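Local coordinates for protein citrate synthase (Metallosphaera sedula, PDB 6ABW) that probably catalyses the condensation of oxaloacetate with acetyl-CoA and water to give citrate and CoA in the tricarboxylic acid cycle, at residues E86-V91 against S117-P122; T110-L115 against A137-V142; S167-S172 against E180-M185; A171-T176 against L335-Y340. One frame throughout, in Å; residues are numbered along the deposited sequence.

Contact 1 of 4, residues E86-V91 against S117-P122; sequences EVPQQV and SIYGMP
P88 meets I118 and Y119 in an apolar surface contact where the start of helix 89-97 lies against the end of helix 104-119. P88 is the N-cap residue of its helix, and its carbonyl O takes the N-H of V91 in the first turn (2.9 Å). Its pyrrolidine ring and the tyrosine approach from opposite directions. The CD atom reaches the phenol end, 3.4 Å from Y119 OH and 4.0 Å from Y119 CZ, while P88 CG passes alongside I118 CG2 at 4.1 Å. I118 divides its two branches. With CG1 anti to the carbonyl carbon (chi1 -66°), the longer arm runs out to V91, where CD1 touches V91 CG2 at 3.8 Å. The other branch, CG2, stands 3.9 Å above the centre of the neighbouring Y119 ring. The opposite face of that ring receives the guanidinium group of R138 in a cation-pi contact, so the phenol is held between an aliphatic branch and a charge. V87 CG1 adds a looser touch at the ring edge, 4.4 Å from Y119 CE2. Beyond I118 lies the second subunit, whose P99 packs on this side chain. G120 then leaves helical geometry and ends the helix. This is apolar packing of a helix start against a helix end, in the mainly helical citrate synthase fold and close to its dimer interface.

Contact 2 of 4, residues T110-L115 against A137-V142; sequences TAFSAL and ARASTV
V142 projects from helix 128-151 toward A111 and L115, which lie one helical turn apart on helix 104-119. Its CG1 branch, anti to the backbone N (chi1 170°), meets A111 CB at 3.8 Å. The second branch, CG2, approaches L115 CD1 at 3.9 Å, the valine and leucine sliding past one another in opposite directions. L115 CD1 has another neighbour within its own helix: it sits 4.0 Å above the centre of the F112 ring and covers one face. Toward the partner helix F112 presents its edge: CZ points at the backbone of A139, whose CA lies near the ring plane at 3.8 Å, and CE1 is 4.2 Å from V142 CB. R138 contributes its aliphatic root, CB resting 4.2 Å from L115 CD1, before the chain leads off to hydrogen bonds from NH1 to Y215 OH and from NE to the A84 carbonyl. All the touching residues are buried. The far side of helix 104-119 faces the second subunit, where S113 OG is hydrogen-bonded to S113 OG of that chain. With segment axes 10.8 Å apart at 136°, this is obliquely antiparallel helix packing within the mainly helical fold of citrate synthase, directly behind its dimer interface.

Contact 3 of 4, residues S167-S172 against E180-M185; sequences SFLKAS and EEVKAM
M185 crosses from helix 179-191 to L169 and F168 on helix 164-173, and each of its side-chain atoms finds a neighbour there. The CB atom is 3.8 Å from L169 CD1. CG, set anti to the backbone N (chi1 -178°), passes obliquely across the leucine, 4.0 Å from L169 CG. A bend at chi2 (73°) brings the sulfur to the aromatic ring while SD keeps touch with L169 CD2 (4.1 Å). SD lies 5.2 Å from the centroid of the F168 ring, at its edge, in a Met-aromatic contact. The terminal methyl CE ends the chain 3.8 Å from F168 CE2, the methionine and phenylalanine crossing at about a right angle. These two helices follow each other in the sequence, joined by a short connection, and their segments meet steeply at 112°, a turn of direction within the mainly helical citrate synthase fold. L169 fills the crossing beside the methionine: its CD1 lies against the backbone of the partner helix, 3.7 Å from E181 O and 4.0 Å from V182 CA. E181 turns its carboxylate elsewhere, to the T178 backbone N-H and to R175. F168 also meets its own helix: S172 OG stands 3.5 Å above one face of its ring, toward the rim, and donates to the F168 carbonyl O, which it reaches from above the carbonyl plane and which also accepts the S172 N-H.

Contact 4 of 4, residues A171-T176 against L335-Y340; sequences ASFSRT and LGFPVY
A Schellman motif closes helix 325-335 at G336, and F173, at the end of helix 164-173, packs against this turn and the phenylalanine behind it. G336 has the positive phi (112°) of the motif. The F173 ring lies close to two successive carbonyls of the turn, with CE2 3.3 Å from L335 O and CE1 3.3 Å from G336 O, each approached obliquely. Its leading atom, CZ, stands 3.5 Å above the centre of the F337 ring. The pair is an edge-to-face stack, the edge of F173 directed at the face of F337, with centroids 4.7 Å apart and planes at 54°. At the edge of F337, near its plane, S172 OG lies 3.8 Å from CE1. The first helix also ends here, S174 having positive phi, and the R175 side chain reaches the L335 carbonyl. R175 leaves its backbone with CG between N and the carbonyl carbon (chi1 72°), then extends to NE. Its guanidinium group is shared: NH1 forms a salt bridge with E181 of helix 179-191, which the L335 side chain also touches, while at the edge of the group, near its plane, NH2 lies 3.4 Å from L335 O.

In the fold
The four contacts form two pairs. Contacts 1 and 2 share helix 104-119, have centres about 8 Å apart and both touch the second subunit; V87 and V91 of contact 1 pack on L115 of contact 2. Contacts 3 and 4 share A171 and S172, again with centres about 8 Å apart, and F168 CE2 lies 3.4 Å from F337 CZ. Helix 128-151 bridges the pairs: S140 OG of contact 2 is 3.4 Å from F168 CD1 of contact 3, although the centres are about 18 Å apart. All lie away from the acetyl-CoA site, but helix 325-335, which ends in contact 4, begins at D325, a predicted active-site residue.

Contact 1 of 4, residues E86-V91 against S117-P122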
loop_
_atom_site.group_PDB
_atom_site.type_symbol
_atom_site.label_atom_id
_atom_site.label_comp_id
_atom_site.label_asym_id
_atom_site.label_seq_id
_atom_site.Cartn_x
_atom_site.Cartn_y
_atom_site.Cartn_z
ATOM N N GLU A 86 -20.539 11.703 -1.870
ATOM C CA GLU A 86 -20.126 12.381 -3.088
ATOM C C GLU A 86 -18.601 12.509 -3.106
ATOM O O GLU A 86 -17.962 12.943 -2.125
ATOM C CB GLU A 86 -20.819 13.801 -3.290
ATOM C CG GLU A 86 -20.816 14.765 -2.074
ATOM C CD GLU A 86 -22.028 15.793 -1.977
ATOM O OE1 GLU A 86 -22.199 16.581 -2.942
ATOM O OE2 GLU A 86 -22.774 15.860 -0.915
ATOM N N VAL A 87 -18.011 12.042 -4.209
ATOM C CA VAL A 87 -16.574 12.252 -4.483
ATOM C C VAL A 87 -16.391 12.994 -5.797
ATOM O O VAL A 87 -17.291 13.021 -6.583
ATOM C CB VAL A 87 -15.825 10.902 -4.533
ATOM C CG1 VAL A 87 -15.977 10.241 -3.142
ATOM C CG2 VAL A 87 -16.326 9.971 -5.633
ATOM N N PRO A 88 -15.195 13.519 -6.059
ATOM C CA PRO A 88 -15.079 14.246 -7.325
ATOM C C PRO A 88 -15.189 13.343 -8.491
ATOM O O PRO A 88 -14.819 12.141 -8.432
ATOM C CB PRO A 88 -13.710 14.897 -7.243
ATOM C CG PRO A 88 -13.378 14.902 -5.821
ATOM C CD PRO A 88 -14.001 13.679 -5.231
ATOM N N GLN A 89 -15.692 13.918 -9.571
ATOM C CA GLN A 89 -15.868 13.202 -10.808
ATOM C C GLN A 89 -14.599 12.500 -11.325
ATOM O O GLN A 89 -14.700 11.426 -11.950
ATOM C CB GLN A 89 -16.502 14.087 -11.908
ATOM C CG GLN A 89 -17.979 13.710 -12.057
ATOM C CD GLN A 89 -18.176 12.385 -12.768
ATOM O OE1 GLN A 89 -17.388 12.014 -13.666
ATOM N NE2 GLN A 89 -19.254 11.664 -12.409
ATOM N N GLN A 90 -13.442 13.072 -11.011
ATOM C CA GLN A 90 -12.176 12.523 -11.435
ATOM C C GLN A 90 -11.957 11.127 -10.832
ATOM O O GLN A 90 -11.366 10.275 -11.488
ATOM C CB GLN A 90 -11.033 13.450 -11.064
ATOM C CG GLN A 90 -11.002 14.749 -11.846
ATOM C CD GLN A 90 -12.002 15.806 -11.416
ATOM O OE1 GLN A 90 -12.589 15.770 -10.312
ATOM N NE2 GLN A 90 -12.220 16.749 -12.303
ATOM N N VAL A 91 -12.442 10.890 -9.597
ATOM C CA VAL A 91 -12.298 9.564 -8.988
ATOM C C VAL A 91 -13.142 8.541 -9.770
ATOM O O VAL A 91 -12.682 7.423 -10.080
ATOM C CB VAL A 91 -12.709 9.571 -7.514
ATOM C CG1 VAL A 91 -12.563 8.192 -6.925
ATOM C CG2 VAL A 91 -11.794 10.498 -6.760
ATOM N N SER A 117 -5.052 11.393 -2.418
ATOM C CA SER A 117 -4.481 12.590 -2.979
ATOM C C SER A 117 -5.408 13.785 -2.815
ATOM O O SER A 117 -4.945 14.908 -2.643
ATOM C CB SER A 117 -4.218 12.343 -4.473
ATOM O OG SER A 117 -3.138 11.414 -4.626
ATOM N N ILE A 118 -6.718 13.555 -2.872
ATOM C CA ILE A 118 -7.710 14.632 -2.788
ATOM C C ILE A 118 -8.061 14.985 -1.320
ATOM O O ILE A 118 -8.158 16.166 -0.991
ATOM C CB ILE A 118 -8.950 14.211 -3.608
ATOM C CG1 ILE A 118 -8.557 14.146 -5.075
ATOM C CG2 ILE A 118 -10.131 15.122 -3.345
ATOM C CD1 ILE A 118 -9.525 13.421 -5.949
ATOM N N TYR A 119 -8.290 13.989 -0.473
ATOM C CA TYR A 119 -8.853 14.138 0.841
ATOM C C TYR A 119 -7.904 13.876 1.980
ATOM O O TYR A 119 -8.279 14.125 3.144
ATOM C CB TYR A 119 -10.042 13.213 0.992
ATOM C CG TYR A 119 -11.256 13.526 0.179
ATOM C CD1 TYR A 119 -11.947 14.730 0.355
ATOM C CD2 TYR A 119 -11.766 12.600 -0.661
ATOM C CE1 TYR A 119 -13.062 15.011 -0.412
ATOM C CE2 TYR A 119 -12.920 12.851 -1.381
ATOM C CZ TYR A 119 -13.565 14.055 -1.233
ATOM O OH TYR A 119 -14.719 14.276 -1.974
ATOM N N GLY A 120 -6.757 13.281 1.707
ATOM C CA GLY A 120 -5.851 12.849 2.789
ATOM C C GLY A 120 -5.517 14.027 3.710
ATOM O O GLY A 120 -5.151 15.124 3.207
ATOM N N MET A 121 -5.638 13.828 5.019
ATOM C CA MET A 121 -5.284 14.850 6.014
ATOM C C MET A 121 -4.340 14.275 7.061
ATOM O O MET A 121 -4.307 13.050 7.277
ATOM C CB MET A 121 -6.559 15.338 6.734
ATOM C CG MET A 121 -7.521 16.134 5.896
ATOM S SD MET A 121 -6.771 17.727 5.501
ATOM C CE MET A 121 -7.143 18.561 7.075
ATOM N N PRO A 122 -3.623 15.140 7.798
ATOM C CA PRO A 122 -2.699 14.597 8.777
ATOM C C PRO A 122 -3.462 13.959 9.971
ATOM O O PRO A 122 -4.601 14.285 10.265
ATOM C CB PRO A 122 -1.883 15.835 9.271
ATOM C CG PRO A 122 -2.124 16.892 8.258
ATOM C CD PRO A 122 -3.433 16.591 7.567
#

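Contact 2 of 4, residues T110-L115 against A137-V142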
loop_
_atom_site.group_PDB
_atom_site.type_symbol
_atom_site.label_atom_id
_atom_site.label_comp_id
_atom_site.label_asym_id
_atom_site.label_seq_id
_atom_site.Cartn_x
_atom_site.Cartn_y
_atom_site.Cartn_z
ATOM N N THR A 110 -6.925 1.779 -6.789
ATOM C CA THR A 110 -6.653 2.939 -7.594
ATOM C C THR A 110 -7.531 4.111 -7.152
ATOM O O THR A 110 -7.069 5.228 -6.949
ATOM C CB THR A 110 -6.826 2.612 -9.070
ATOM O OG1 THR A 110 -5.970 1.521 -9.409
ATOM C CG2 THR A 110 -6.442 3.798 -9.938
ATOM N N ALA A 111 -8.811 3.832 -6.959
ATOM C CA ALA A 111 -9.738 4.832 -6.457
ATOM C C ALA A 111 -9.390 5.363 -5.085
ATOM O O ALA A 111 -9.379 6.546 -4.867
ATOM C CB ALA A 111 -11.146 4.301 -6.519
ATOM N N PHE A 112 -8.931 4.505 -4.182
ATOM C CA PHE A 112 -8.511 4.950 -2.850
ATOM C C PHE A 112 -7.213 5.741 -2.909
ATOM O O PHE A 112 -7.049 6.643 -2.088
ATOM C CB PHE A 112 -8.436 3.782 -1.862
ATOM C CG PHE A 112 -9.693 3.607 -1.127
ATOM C CD1 PHE A 112 -10.747 2.931 -1.658
ATOM C CD2 PHE A 112 -9.867 4.304 0.091
ATOM C CE1 PHE A 112 -11.965 2.870 -0.969
ATOM C CE2 PHE A 112 -11.088 4.270 0.769
ATOM C CZ PHE A 112 -12.140 3.587 0.221
ATOM N N SER A 113 -6.344 5.472 -3.915
ATOM C CA SER A 113 -5.111 6.299 -4.041
ATOM C C SER A 113 -5.510 7.700 -4.462
ATOM O O SER A 113 -4.985 8.681 -3.921
ATOM C CB SER A 113 -3.993 5.792 -5.012
ATOM O OG SER A 113 -3.701 4.427 -4.763
ATOM N N ALA A 114 -6.476 7.797 -5.372
ATOM C CA ALA A 114 -6.980 9.108 -5.772
ATOM C C ALA A 114 -7.678 9.846 -4.663
ATOM O O ALA A 114 -7.477 11.029 -4.483
ATOM C CB ALA A 114 -7.895 8.980 -6.995
ATOM N N LEU A 115 -8.492 9.163 -3.883
ATOM C CA LEU A 115 -9.101 9.729 -2.674
ATOM C C LEU A 115 -8.052 10.184 -1.678
ATOM O O LEU A 115 -8.190 11.219 -1.065
ATOM C CB LEU A 115 -10.067 8.737 -2.045
ATOM C CG LEU A 115 -11.339 8.337 -2.794
ATOM C CD1 LEU A 115 -11.991 7.192 -2.047
ATOM C CD2 LEU A 115 -12.230 9.534 -2.898
ATOM N N ALA A 137 -18.041 5.787 4.157
ATOM C CA ALA A 137 -18.974 6.226 3.129
ATOM C C ALA A 137 -18.478 6.214 1.730
ATOM O O ALA A 137 -19.159 5.773 0.765
ATOM C CB ALA A 137 -19.392 7.658 3.462
ATOM N N ARG A 138 -17.282 6.719 1.563
ATOM C CA ARG A 138 -16.674 6.770 0.248
ATOM C C ARG A 138 -16.293 5.375 -0.295
ATOM O O ARG A 138 -16.307 5.164 -1.480
ATOM C CB ARG A 138 -15.505 7.729 0.267
ATOM C CG ARG A 138 -16.023 9.162 0.464
ATOM C CD ARG A 138 -14.968 10.135 0.853
ATOM N NE ARG A 138 -15.615 11.433 1.005
ATOM C CZ ARG A 138 -15.096 12.501 1.606
ATOM N NH1 ARG A 138 -13.944 12.476 2.227
ATOM N NH2 ARG A 138 -15.819 13.638 1.636
ATOM N N ALA A 139 -16.034 4.432 0.615
ATOM C CA ALA A 139 -15.875 3.014 0.245
ATOM C C ALA A 139 -17.118 2.484 -0.411
ATOM O O ALA A 139 -17.031 1.766 -1.403
ATOM C CB ALA A 139 -15.442 2.162 1.426
ATOM N N SER A 140 -18.279 2.897 0.099
ATOM C CA SER A 140 -19.565 2.554 -0.530
ATOM C C SER A 140 -19.647 3.082 -1.964
ATOM O O SER A 140 -19.960 2.331 -2.920
ATOM C CB SER A 140 -20.723 3.102 0.354
ATOM O OG SER A 140 -21.942 2.809 -0.246
ATOM N N THR A 141 -19.325 4.355 -2.138
ATOM C CA THR A 141 -19.327 4.946 -3.467
ATOM C C THR A 141 -18.395 4.256 -4.447
ATOM O O THR A 141 -18.760 3.956 -5.571
ATOM C CB THR A 141 -18.962 6.406 -3.330
ATOM O OG1 THR A 141 -19.907 7.043 -2.433
ATOM C CG2 THR A 141 -19.009 7.124 -4.692
ATOM N N VAL A 142 -17.181 3.977 -3.978
ATOM C CA VAL A 142 -16.186 3.258 -4.775
ATOM C C VAL A 142 -16.614 1.867 -5.159
ATOM O O VAL A 142 -16.579 1.529 -6.345
ATOM C CB VAL A 142 -14.837 3.235 -4.042
ATOM C CG1 VAL A 142 -13.856 2.286 -4.721
ATOM C CG2 VAL A 142 -14.305 4.685 -4.019
#

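Contact 3 of 4, residues S167-S172 against E180-M185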
loop_
_atom_site.group_PDB
_atom_site.type_symbol
_atom_site.label_atom_id
_atom_site.label_comp_id
_atom_site.label_asym_id
_atom_site.label_seq_id
_atom_site.Cartn_x
_atom_site.Cartn_y
_atom_site.Cartn_z
ATOM N N SER A 167 -28.629 2.302 0.884
ATOM C CA SER A 167 -28.001 3.289 -0.029
ATOM C C SER A 167 -26.988 2.635 -0.959
ATOM O O SER A 167 -26.953 2.926 -2.190
ATOM C CB SER A 167 -27.373 4.438 0.741
ATOM O OG SER A 167 -28.345 5.195 1.445
ATOM N N PHE A 168 -26.235 1.680 -0.398
ATOM C CA PHE A 168 -25.216 0.938 -1.156
ATOM C C PHE A 168 -25.870 0.025 -2.219
ATOM O O PHE A 168 -25.519 0.015 -3.425
ATOM C CB PHE A 168 -24.279 0.169 -0.177
ATOM C CG PHE A 168 -23.367 -0.761 -0.908
ATOM C CD1 PHE A 168 -22.418 -0.237 -1.789
ATOM C CD2 PHE A 168 -23.497 -2.181 -0.813
ATOM C CE1 PHE A 168 -21.576 -1.058 -2.516
ATOM C CE2 PHE A 168 -22.660 -3.004 -1.549
ATOM C CZ PHE A 168 -21.675 -2.444 -2.382
ATOM N N LEU A 169 -26.925 -0.708 -1.825
ATOM C CA LEU A 169 -27.633 -1.563 -2.759
ATOM C C LEU A 169 -28.373 -0.788 -3.857
ATOM O O LEU A 169 -28.360 -1.203 -5.001
ATOM C CB LEU A 169 -28.592 -2.478 -2.046
ATOM C CG LEU A 169 -28.025 -3.547 -1.107
ATOM C CD1 LEU A 169 -29.163 -4.199 -0.337
ATOM C CD2 LEU A 169 -27.221 -4.577 -1.864
ATOM N N LYS A 170 -28.980 0.335 -3.510
ATOM C CA LYS A 170 -29.613 1.165 -4.512
ATOM C C LYS A 170 -28.648 1.772 -5.491
ATOM O O LYS A 170 -28.940 1.806 -6.679
ATOM C CB LYS A 170 -30.415 2.267 -3.843
ATOM C CG LYS A 170 -31.658 1.766 -3.191
ATOM C CD LYS A 170 -32.508 2.989 -2.755
ATOM C CE LYS A 170 -33.148 3.689 -3.974
ATOM N NZ LYS A 170 -33.688 5.029 -3.623
ATOM N N ALA A 171 -27.478 2.221 -5.032
ATOM C CA ALA A 171 -26.464 2.753 -5.955
ATOM C C ALA A 171 -25.937 1.637 -6.841
ATOM O O ALA A 171 -25.823 1.778 -8.085
ATOM C CB ALA A 171 -25.313 3.414 -5.183
ATOM N N SER A 172 -25.664 0.479 -6.238
ATOM C CA SER A 172 -25.175 -0.668 -7.008
ATOM C C SER A 172 -26.076 -1.133 -8.174
ATOM O O SER A 172 -25.596 -1.446 -9.285
ATOM C CB SER A 172 -24.902 -1.863 -6.076
ATOM O OG SER A 172 -23.821 -1.568 -5.194
ATOM N N GLU A 180 -35.632 -7.562 3.205
ATOM C CA GLU A 180 -34.842 -8.766 3.508
ATOM C C GLU A 180 -33.411 -8.631 2.878
ATOM O O GLU A 180 -32.425 -8.995 3.536
ATOM C CB GLU A 180 -35.542 -9.995 3.004
ATOM C CG GLU A 180 -36.836 -10.325 3.782
ATOM C CD GLU A 180 -38.088 -9.498 3.366
ATOM O OE1 GLU A 180 -38.119 -8.779 2.293
ATOM O OE2 GLU A 180 -39.076 -9.571 4.144
ATOM N N GLU A 181 -33.362 -8.037 1.708
ATOM C CA GLU A 181 -32.096 -7.778 1.010
ATOM C C GLU A 181 -31.266 -6.763 1.792
ATOM O O GLU A 181 -30.047 -6.954 1.980
ATOM C CB GLU A 181 -32.293 -7.346 -0.419
ATOM C CG GLU A 181 -32.800 -8.394 -1.368
ATOM C CD GLU A 181 -33.117 -7.794 -2.768
ATOM O OE1 GLU A 181 -33.805 -6.774 -2.932
ATOM O OE2 GLU A 181 -32.573 -8.284 -3.742
ATOM N N VAL A 182 -31.892 -5.696 2.285
ATOM C CA VAL A 182 -31.234 -4.750 3.072
ATOM C C VAL A 182 -30.658 -5.371 4.324
ATOM O O VAL A 182 -29.509 -5.097 4.678
ATOM C CB VAL A 182 -32.113 -3.534 3.461
ATOM C CG1 VAL A 182 -31.408 -2.637 4.423
ATOM C CG2 VAL A 182 -32.505 -2.828 2.178
ATOM N N LYS A 183 -31.454 -6.174 5.001
ATOM C CA LYS A 183 -31.020 -6.708 6.260
ATOM C C LYS A 183 -29.787 -7.671 6.012
ATOM O O LYS A 183 -28.840 -7.769 6.862
ATOM C CB LYS A 183 -32.180 -7.422 6.936
ATOM C CG LYS A 183 -31.777 -8.133 8.219
ATOM C CD LYS A 183 -31.396 -7.228 9.388
ATOM C CE LYS A 183 -31.105 -7.982 10.706
ATOM N NZ LYS A 183 -30.605 -7.015 11.713
ATOM N N ALA A 184 -29.824 -8.404 4.941
ATOM C CA ALA A 184 -28.722 -9.379 4.615
ATOM C C ALA A 184 -27.427 -8.604 4.360
ATOM O O ALA A 184 -26.358 -9.004 4.748
ATOM C CB ALA A 184 -29.088 -10.232 3.407
ATOM N N MET A 185 -27.542 -7.523 3.649
ATOM C CA MET A 185 -26.336 -6.674 3.311
ATOM C C MET A 185 -25.810 -6.036 4.568
ATOM O O MET A 185 -24.596 -6.002 4.827
ATOM C CB MET A 185 -26.720 -5.674 2.238
ATOM C CG MET A 185 -25.522 -4.795 1.802
ATOM S SD MET A 185 -24.384 -5.770 0.793
ATOM C CE MET A 185 -22.806 -5.333 1.497
#

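Contact 4 of 4, residues A171-T176 against L335-Y340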
loop_
_atom_site.group_PDB
_atom_site.type_symbol
_atom_site.label_atom_id
_atom_site.label_comp_id
_atom_site.label_asym_id
_atom_site.label_seq_id
_atom_site.Cartn_x
_atom_site.Cartn_y
_atom_site.Cartn_z
ATOM N N ALA A 171 -27.478 2.221 -5.032
ATOM C CA ALA A 171 -26.464 2.753 -5.955
ATOM C C ALA A 171 -25.937 1.637 -6.841
ATOM O O ALA A 171 -25.823 1.778 -8.085
ATOM C CB ALA A 171 -25.313 3.414 -5.183
ATOM N N SER A 172 -25.664 0.479 -6.238
ATOM C CA SER A 172 -25.175 -0.668 -7.008
ATOM C C SER A 172 -26.076 -1.133 -8.174
ATOM O O SER A 172 -25.596 -1.446 -9.285
ATOM C CB SER A 172 -24.902 -1.863 -6.076
ATOM O OG SER A 172 -23.821 -1.568 -5.194
ATOM N N PHE A 173 -27.393 -1.204 -7.889
ATOM C CA PHE A 173 -28.265 -1.896 -8.800
ATOM C C PHE A 173 -29.373 -1.053 -9.469
ATOM O O PHE A 173 -30.081 -1.592 -10.374
ATOM C CB PHE A 173 -28.908 -3.040 -7.986
ATOM C CG PHE A 173 -27.912 -4.077 -7.510
ATOM C CD1 PHE A 173 -27.138 -4.753 -8.428
ATOM C CD2 PHE A 173 -27.854 -4.423 -6.185
ATOM C CE1 PHE A 173 -26.232 -5.736 -8.008
ATOM C CE2 PHE A 173 -26.916 -5.390 -5.737
ATOM C CZ PHE A 173 -26.119 -6.018 -6.643
ATOM N N SER A 174 -29.535 0.180 -9.051
ATOM C CA SER A 174 -30.626 1.074 -9.604
ATOM C C SER A 174 -32.029 0.433 -9.487
ATOM O O SER A 174 -32.784 0.399 -10.445
ATOM C CB SER A 174 -30.394 1.369 -11.080
ATOM O OG SER A 174 -29.103 1.901 -11.350
ATOM N N ARG A 175 -32.329 -0.160 -8.357
ATOM C CA ARG A 175 -33.667 -0.609 -8.062
ATOM C C ARG A 175 -33.718 -0.547 -6.540
ATOM O O ARG A 175 -32.682 -0.457 -5.885
ATOM C CB ARG A 175 -33.917 -2.015 -8.608
ATOM C CG ARG A 175 -33.175 -3.057 -7.823
ATOM C CD ARG A 175 -33.200 -4.446 -8.435
ATOM N NE ARG A 175 -32.210 -5.254 -7.712
ATOM C CZ ARG A 175 -32.355 -5.748 -6.469
ATOM N NH1 ARG A 175 -33.497 -5.612 -5.769
ATOM N NH2 ARG A 175 -31.345 -6.429 -5.934
ATOM N N THR A 176 -34.906 -0.547 -5.963
ATOM C CA THR A 176 -35.043 -0.423 -4.508
ATOM C C THR A 176 -34.999 -1.832 -3.977
ATOM O O THR A 176 -35.780 -2.677 -4.372
ATOM C CB THR A 176 -36.353 0.274 -4.078
ATOM O OG1 THR A 176 -36.351 1.577 -4.629
ATOM C CG2 THR A 176 -36.461 0.416 -2.570
ATOM N N LEU A 335 -28.022 -11.307 -3.556
ATOM C CA LEU A 335 -28.224 -9.873 -3.631
ATOM C C LEU A 335 -28.095 -9.310 -5.035
ATOM O O LEU A 335 -28.547 -8.178 -5.236
ATOM C CB LEU A 335 -27.299 -9.124 -2.697
ATOM C CG LEU A 335 -27.588 -9.352 -1.220
ATOM C CD1 LEU A 335 -26.466 -8.839 -0.397
ATOM C CD2 LEU A 335 -28.937 -8.702 -0.769
ATOM N N GLY A 336 -27.453 -10.024 -5.967
ATOM C CA GLY A 336 -27.206 -9.561 -7.355
ATOM C C GLY A 336 -25.771 -9.279 -7.692
ATOM O O GLY A 336 -25.482 -8.806 -8.780
ATOM N N PHE A 337 -24.844 -9.590 -6.764
ATOM C CA PHE A 337 -23.458 -9.288 -7.053
ATOM C C PHE A 337 -22.828 -10.427 -7.815
ATOM O O PHE A 337 -22.954 -11.572 -7.424
ATOM C CB PHE A 337 -22.649 -8.983 -5.793
ATOM C CG PHE A 337 -23.042 -7.697 -5.105
ATOM C CD1 PHE A 337 -22.550 -6.459 -5.570
ATOM C CD2 PHE A 337 -23.816 -7.692 -3.997
ATOM C CE1 PHE A 337 -22.919 -5.292 -4.974
ATOM C CE2 PHE A 337 -24.150 -6.509 -3.351
ATOM C CZ PHE A 337 -23.744 -5.295 -3.861
ATOM N N PRO A 338 -22.082 -10.105 -8.883
ATOM C CA PRO A 338 -21.322 -11.179 -9.492
ATOM C C PRO A 338 -20.178 -11.685 -8.581
ATOM O O PRO A 338 -19.647 -10.914 -7.767
ATOM C CB PRO A 338 -20.810 -10.567 -10.791
ATOM C CG PRO A 338 -21.376 -9.203 -10.871
ATOM C CD PRO A 338 -22.025 -8.820 -9.613
ATOM N N VAL A 339 -19.689 -12.869 -8.891
ATOM C CA VAL A 339 -18.614 -13.492 -8.139
ATOM C C VAL A 339 -17.352 -12.565 -8.096
ATOM O O VAL A 339 -16.650 -12.477 -7.100
ATOM C CB VAL A 339 -18.246 -14.863 -8.702
ATOM C CG1 VAL A 339 -17.042 -15.469 -7.961
ATOM C CG2 VAL A 339 -19.460 -15.804 -8.552
ATOM N N TYR A 340 -17.090 -11.843 -9.161
ATOM C CA TYR A 340 -15.895 -11.009 -9.215
ATOM C C TYR A 340 -15.880 -9.886 -8.170
ATOM O O TYR A 340 -14.847 -9.226 -8.001
ATOM C CB TYR A 340 -15.579 -10.441 -10.633
ATOM C CG TYR A 340 -16.615 -9.537 -11.255
ATOM C CD1 TYR A 340 -16.863 -8.274 -10.747
ATOM C CD2 TYR A 340 -17.324 -9.933 -12.412
ATOM C CE1 TYR A 340 -17.782 -7.421 -11.327
ATOM C CE2 TYR A 340 -18.272 -9.089 -12.977
ATOM C CZ TYR A 340 -18.478 -7.843 -12.458
ATOM O OH TYR A 340 -19.414 -6.991 -13.000
#